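Local coordinates for uncharacterized protein (Desulfovibrio desulfuricans subsp. desulfuricans str. G20, PDB 2Q30) that is of unknown function but adopts the double-stranded beta-helix fold of the RmlC-like cupins and assembles as a dimer, at residues 28-31 and 32-35. Residues are numbered along the deposited sequence; the frame is centred on the assembly and turned at random.
Sequences HESE and NFKI
Ser30 OG accepts two backbone N-H groups at the turn of a beta hairpin in the cupin barrel. The hairpin joins strand 23-29 to strand 34-40. Asn32 N reaches OG at 3.2 Å along a bent path. Phe33 N gives a straighter but weak bond of 3.4 Å to the same oxygen. Ser30 OG sits between its own backbone N and carbonyl carbon (chi1 64°), which turns the hydroxyl in over the N-H groups that follow the bend. The bond from Asn32 N makes this an ST turn, to which Phe33 N adds the weak second bond. Glu56 of the second subunit is hydrogen-bonded to Ser30 OG through OE1. The same OE1 also binds Asn32 ND2, so the turn belongs to the dimer interface.

Next to the turn, Ser30 N donates to Phe33 O at 3.0 Å. His28 and Ile35 then form an antiparallel hydrogen-bonded pair, with Ile35 N 2.7 Å from His28 O. Their side chains lie on one face of the sheet. There Ile35 CD1 packs on His28 CB and also covers one face of the Phe33 ring, offset toward its rim. The His28 and Phe33 rings meet rim to rim, their planes 83° apart. Phe33 also touches Thr105 and Ala107 of strand 100-107.

Glu29 and Lys34, a non-hydrogen-bonded pair, occupy the opposite face. Their chains are extended and cross obliquely. The charges stay beyond salt-bridge range, so contact is through the lysine methylenes: Lys34 CD lies 4.0 Å from Glu29 OE2.

At the bend, Glu31 and Asn32 run side by side, their carboxylate and amide planes 25° apart, and Glu31 CG rests 3.5 Å from Asn32 OD1.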
loop_
_atom_site.group_PDB
_atom_site.type_symbol
_atom_site.label_atom_id
_atom_site.label_comp_id
_atom_site.label_asym_id
_atom_site.label_seq_id
_atom_site.Cartn_x
_atom_site.Cartn_y
_atom_site.Cartn_z
ATOM N N HIS A 28 0.444 -7.175 -9.271
ATOM C CA HIS A 28 0.790 -8.527 -8.856
ATOM C C HIS A 28 -0.473 -9.356 -8.632
ATOM O O HIS A 28 -1.530 -8.823 -8.232
ATOM C CB HIS A 28 1.607 -8.429 -7.562
ATOM C CG HIS A 28 2.072 -9.736 -7.019
ATOM N ND1 HIS A 28 3.199 -10.377 -7.488
ATOM C CD2 HIS A 28 1.578 -10.511 -6.031
ATOM C CE1 HIS A 28 3.383 -11.493 -6.808
ATOM N NE2 HIS A 28 2.409 -11.603 -5.923
ATOM N N GLU A 29 -0.369 -10.646 -8.931
ATOM C CA GLU A 29 -1.424 -11.559 -8.588
ATOM C C GLU A 29 -0.828 -12.934 -8.259
ATOM O O GLU A 29 -0.037 -13.473 -9.021
ATOM C CB GLU A 29 -2.466 -11.629 -9.700
ATOM C CG GLU A 29 -3.673 -12.434 -9.281
ATOM C CD GLU A 29 -4.841 -12.378 -10.252
ATOM O OE1 GLU A 29 -4.673 -11.900 -11.410
ATOM O OE2 GLU A 29 -5.927 -12.861 -9.836
ATOM N N SER A 30 -1.204 -13.458 -7.098
ATOM C CA SER A 30 -0.783 -14.793 -6.647
ATOM C C SER A 30 -1.939 -15.389 -5.870
ATOM O O SER A 30 -3.010 -14.811 -5.795
ATOM C CB SER A 30 0.432 -14.646 -5.718
ATOM O OG SER A 30 0.069 -13.929 -4.549
ATOM N N GLU A 31 -1.713 -16.570 -5.331
ATOM C CA GLU A 31 -2.627 -17.231 -4.394
ATOM C C GLU A 31 -2.936 -16.379 -3.125
ATOM O O GLU A 31 -4.052 -16.447 -2.594
ATOM C CB GLU A 31 -1.978 -18.556 -3.969
ATOM C CG GLU A 31 -0.610 -18.336 -3.220
ATOM C CD GLU A 31 0.478 -19.329 -3.586
ATOM O OE1 GLU A 31 0.231 -20.555 -3.518
ATOM O OE2 GLU A 31 1.592 -18.856 -3.922
ATOM N N ASN A 32 -1.974 -15.532 -2.705
ATOM C CA ASN A 32 -2.038 -14.772 -1.458
ATOM C C ASN A 32 -2.755 -13.434 -1.551
ATOM O O ASN A 32 -3.542 -13.084 -0.670
ATOM C CB ASN A 32 -0.622 -14.570 -0.933
ATOM C CG ASN A 32 0.105 -15.874 -0.729
ATOM O OD1 ASN A 32 -0.399 -16.758 -0.056
ATOM N ND2 ASN A 32 1.282 -16.014 -1.325
ATOM N N PHE A 33 -2.453 -12.666 -2.593
ATOM C CA PHE A 33 -3.165 -11.425 -2.866
ATOM C C PHE A 33 -3.107 -10.969 -4.331
ATOM O O PHE A 33 -2.327 -11.477 -5.133
ATOM C CB PHE A 33 -2.743 -10.270 -1.913
ATOM C CG PHE A 33 -1.239 -10.110 -1.688
ATOM C CD1 PHE A 33 -0.270 -10.472 -2.645
ATOM C CD2 PHE A 33 -0.795 -9.492 -0.509
ATOM C CE1 PHE A 33 1.097 -10.265 -2.387
ATOM C CE2 PHE A 33 0.578 -9.275 -0.270
ATOM C CZ PHE A 33 1.508 -9.671 -1.216
ATOM N N LYS A 34 -3.972 -10.011 -4.651
ATOM C CA LYS A 34 -3.995 -9.333 -5.939
ATOM C C LYS A 34 -3.716 -7.882 -5.612
ATOM O O LYS A 34 -4.289 -7.348 -4.659
ATOM C CB LYS A 34 -5.345 -9.485 -6.640
ATOM C CG LYS A 34 -5.418 -8.795 -8.003
ATOM C CD LYS A 34 -6.733 -9.155 -8.683
ATOM C CE LYS A 34 -6.855 -8.596 -10.060
ATOM N NZ LYS A 34 -8.142 -9.042 -10.695
ATOM N N ILE A 35 -2.800 -7.286 -6.359
ATOM C CA ILE A 35 -2.379 -5.925 -6.175
ATOM C C ILE A 35 -2.605 -5.236 -7.515
ATOM O O ILE A 35 -2.035 -5.662 -8.536
ATOM C CB ILE A 35 -0.901 -5.835 -5.748
ATOM C CG1 ILE A 35 -0.622 -6.704 -4.526
ATOM C CG2 ILE A 35 -0.531 -4.386 -5.448
ATOM C CD1 ILE A 35 0.876 -6.692 -4.044
#